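Local coordinates for protein methyltransferase (Bacteroides thetaiotaomicron, PDB 3FQ6) that probably forms part of an S-adenosylmethionine-dependent methyltransferase of the tetrapyrrole (corrin/porphyrin) methylase family, of which this is one domain, at residues G24-K29 with Q33-A38. Numbering follows the deposited sequence.
Sequences GFLPQK and QTRLKA. With SO4 (sulfate ion), chain C.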
ATOM      1  N   GLY A  24      -1.633   8.536  -3.844  1.00 33.43           N
ATOM      2  CA  GLY A  24      -1.288   8.161  -5.232  1.00 31.95           C
ATOM      3  C   GLY A  24       0.057   7.439  -5.337  1.00 31.56           C
ATOM      4  O   GLY A  24       0.440   6.663  -4.465  1.00 30.74           O
ATOM      5  N   PHE A  25       0.755   7.671  -6.440  1.00 31.69           N
ATOM      6  CA  PHE A  25       2.148   7.254  -6.573  1.00 32.02           C
ATOM      7  C   PHE A  25       3.086   8.151  -5.762  1.00 31.83           C
ATOM      8  O   PHE A  25       3.069   9.379  -5.881  1.00 31.67           O
ATOM      9  CB  PHE A  25       2.602   7.273  -8.045  1.00 32.09           C
ATOM     10  CG  PHE A  25       1.928   6.236  -8.918  1.00 32.48           C
ATOM     11  CD1 PHE A  25       2.406   4.921  -8.965  1.00 30.95           C
ATOM     12  CD2 PHE A  25       0.826   6.584  -9.706  1.00 32.96           C
ATOM     13  CE1 PHE A  25       1.801   3.969  -9.778  1.00 30.07           C
ATOM     14  CE2 PHE A  25       0.220   5.648 -10.539  1.00 31.25           C
ATOM     15  CZ  PHE A  25       0.713   4.332 -10.570  1.00 31.34           C
ATOM     16  N   LEU A  26       3.907   7.531  -4.935  1.00 32.12           N
ATOM     17  CA  LEU A  26       5.029   8.238  -4.383  1.00 32.99           C
ATOM     18  C   LEU A  26       5.996   8.622  -5.521  1.00 33.65           C
ATOM     19  O   LEU A  26       6.131   7.912  -6.520  1.00 32.97           O
ATOM     20  CB  LEU A  26       5.694   7.391  -3.317  1.00 32.44           C
ATOM     21  CG  LEU A  26       4.855   7.386  -2.033  1.00 33.89           C
ATOM     22  CD1 LEU A  26       4.999   6.075  -1.274  1.00 34.04           C
ATOM     23  CD2 LEU A  26       5.227   8.598  -1.136  1.00 31.95           C
ATOM     24  N   PRO A  27       6.645   9.777  -5.396  1.00 34.67           N
ATOM     25  CA  PRO A  27       7.634  10.063  -6.434  1.00 35.52           C
ATOM     26  C   PRO A  27       8.782   9.046  -6.370  1.00 36.59           C
ATOM     27  O   PRO A  27       9.017   8.430  -5.323  1.00 35.82           O
ATOM     28  CB  PRO A  27       8.139  11.469  -6.076  1.00 35.57           C
ATOM     29  CG  PRO A  27       7.272  11.955  -4.933  1.00 34.58           C
ATOM     30  CD  PRO A  27       6.658  10.759  -4.299  1.00 34.41           C
ATOM     31  N   GLN A  28       9.492   8.885  -7.485  1.00 38.24           N
ATOM     32  CA  GLN A  28      10.631   7.949  -7.593  1.00 39.82           C
ATOM     33  C   GLN A  28      11.873   8.402  -6.811  1.00 39.78           C
ATOM     34  O   GLN A  28      12.457   7.642  -6.023  1.00 39.56           O
ATOM     35  CB  GLN A  28      11.020   7.779  -9.079  1.00 40.89           C
ATOM     36  CG  GLN A  28       9.864   7.408 -10.042  1.00 43.82           C
ATOM     37  CD  GLN A  28       9.502   5.912  -9.994  1.00 48.11           C
ATOM     38  OE1 GLN A  28       9.609   5.205 -11.019  1.00 48.73           O
ATOM     39  NE2 GLN A  28       9.091   5.419  -8.799  1.00 45.38           N
ATOM     40  N   LYS A  29      12.283   9.642  -7.056  1.00 40.17           N
ATOM     41  CA  LYS A  29      13.510  10.160  -6.478  1.00 40.37           C
ATOM     42  C   LYS A  29      13.289  11.412  -5.627  1.00 40.72           C
ATOM     43  O   LYS A  29      12.900  11.298  -4.463  1.00 40.38           O
ATOM     44  CB  LYS A  29      14.537  10.368  -7.568  1.00 39.69           C
ATOM     45  CG  LYS A  29      15.488   9.195  -7.671  1.00 40.48           C
ATOM     46  CD  LYS A  29      16.790   9.451  -6.904  1.00 40.26           C
ATOM     47  CE  LYS A  29      17.598  10.580  -7.558  1.00 41.32           C
ATOM     48  NZ  LYS A  29      19.073  10.530  -7.294  1.00 42.36           N
ATOM     49  N   GLN A  33      11.448  10.862   0.205  1.00 41.94           N
ATOM     50  CA  GLN A  33      11.767  10.596   1.595  1.00 42.24           C
ATOM     51  C   GLN A  33      11.019  11.601   2.452  1.00 42.07           C
ATOM     52  O   GLN A  33      10.546  11.254   3.539  1.00 42.36           O
ATOM     53  CB  GLN A  33      13.288  10.698   1.813  1.00 42.61           C
ATOM     54  CG  GLN A  33      13.737  10.346   3.216  1.00 44.38           C
ATOM     55  CD  GLN A  33      15.182  10.697   3.507  1.00 47.82           C
ATOM     56  OE1 GLN A  33      15.743  11.675   2.979  1.00 49.53           O
ATOM     57  NE2 GLN A  33      15.796   9.906   4.378  1.00 49.01           N
ATOM     58  N   THR A  34      10.925  12.834   1.939  1.00 41.23           N
ATOM     59  CA  THR A  34      10.106  13.882   2.501  1.00 40.85           C
ATOM     60  C   THR A  34       8.668  13.400   2.717  1.00 41.35           C
ATOM     61  O   THR A  34       8.093  13.614   3.798  1.00 40.99           O
ATOM     62  CB  THR A  34      10.112  15.087   1.573  1.00 40.65           C
ATOM     63  OG1 THR A  34      11.390  15.713   1.654  1.00 41.18           O
ATOM     64  CG2 THR A  34       9.045  16.102   1.941  1.00 40.35           C
ATOM     65  N   ARG A  35       8.088  12.766   1.692  1.00 41.56           N
ATOM     66  CA  ARG A  35       6.719  12.257   1.785  1.00 42.08           C
ATOM     67  C   ARG A  35       6.703  11.145   2.844  1.00 42.17           C
ATOM     68  O   ARG A  35       5.844  11.125   3.743  1.00 42.48           O
ATOM     69  CB  ARG A  35       6.176  11.741   0.431  1.00 42.18           C
ATOM     70  CG  ARG A  35       6.062  12.772  -0.728  1.00 43.20           C
ATOM     71  CD  ARG A  35       4.995  13.825  -0.567  1.00 44.22           C
ATOM     72  NE  ARG A  35       3.782  13.247  -0.006  1.00 51.41           N
ATOM     73  CZ  ARG A  35       3.200  13.648   1.129  1.00 53.51           C
ATOM     74  NH1 ARG A  35       3.693  14.677   1.815  1.00 52.64           N
ATOM     75  NH2 ARG A  35       2.106  13.032   1.575  1.00 53.00           N
ATOM     76  N   LEU A  36       7.682  10.250   2.766  1.00 41.36           N
ATOM     77  CA  LEU A  36       7.740   9.158   3.714  1.00 40.71           C
ATOM     78  C   LEU A  36       7.865   9.645   5.141  1.00 40.72           C
ATOM     79  O   LEU A  36       7.219   9.080   6.020  1.00 41.22           O
ATOM     80  CB  LEU A  36       8.871   8.188   3.393  1.00 40.76           C
ATOM     81  CG  LEU A  36       8.731   7.366   2.114  1.00 39.45           C
ATOM     82  CD1 LEU A  36      10.097   6.989   1.677  1.00 38.21           C
ATOM     83  CD2 LEU A  36       7.876   6.148   2.327  1.00 38.34           C
ATOM     84  N   LYS A  37       8.671  10.679   5.382  1.00 39.72           N
ATOM     85  CA  LYS A  37       8.841  11.176   6.743  1.00 39.77           C
ATOM     86  C   LYS A  37       7.540  11.754   7.301  1.00 39.88           C
ATOM     87  O   LYS A  37       7.151  11.451   8.432  1.00 39.95           O
ATOM     88  CB  LYS A  37       9.998  12.179   6.852  1.00 39.70           C
ATOM     89  CG  LYS A  37      11.373  11.531   6.715  1.00 39.60           C
ATOM     90  CD  LYS A  37      12.453  12.264   7.519  1.00 39.41           C
ATOM     91  CE  LYS A  37      13.782  11.516   7.411  1.00 41.20           C
ATOM     92  NZ  LYS A  37      14.918  11.984   8.298  1.00 42.59           N
ATOM     93  N   ALA A  38       6.858  12.556   6.483  1.00 40.08           N
ATOM     94  CA  ALA A  38       5.553  13.123   6.826  1.00 39.76           C
ATOM     95  C   ALA A  38       4.504  12.029   7.043  1.00 40.01           C
ATOM     96  O   ALA A  38       3.675  12.127   7.974  1.00 39.96           O
ATOM     97  CB  ALA A  38       5.103  14.092   5.739  1.00 39.04           C
TER
HETATM   98  S   SO4 C   1      13.977  14.027  -0.477  0.60 66.31           S
HETATM   99  O1  SO4 C   1      14.809  14.639   0.544  0.60 63.11           O
HETATM  100  O2  SO4 C   1      14.056  14.814  -1.711  0.60 62.99           O
HETATM  101  O3  SO4 C   1      14.368  12.629  -0.714  0.60 61.98           O
HETATM  102  O4  SO4 C   1      12.603  14.086   0.011  0.60 64.47           O
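Leu-26 and Arg-35 meet through their aliphatic parts: the CD2 methyl of the leucine sits 3.6 Å from CB of the arginine. The two side chains run at a slant to one another, Leu-26 reaching in with its branched end while Arg-35 offers the base of its chain. With CG turned away from its own carbonyl carbon (chi1 -75°), Leu-26 brings that methyl up to the helix. Next along the loop, Pro-27 lies crosswise to the arginine, at roughly a right angle, and CD of its ring comes within 4.1 Å of Arg-35 CG, a looser touch. The backbones stay well apart, Leu-26 CA and Arg-35 CA being 7.6 Å from each other. The arginine bends twice beyond CG, and its guanidinium forms a salt bridge through NH2 with Glu-23, in the strand that leads into the loop.

This is the first half of a beta-alpha-beta crossover in a mixed alpha/beta domain: the chain leaves strand 20-24, outermost in the sheet of this chain, swings through the loop and enters helix 32-39 before reaching the parallel neighbour 45-50. Leu-26 is buried, also touching Leu-39 of the same helix and Phe-62 of helix 55-66, a helix that Leu-36 packs against as well.

At the start of the helix a sulfate, probably from the crystallisation liquor, has its O4 gripped twice by Thr-34, by the backbone N at 2.8 Å (N-H...O angle 155°) and by OG1 at 2.6 Å. Gly-31 N also donates to the ion, and Lys-37 NZ forms a salt bridge with a second sulfate, to which Gln-33 NE2 is also hydrogen-bonded.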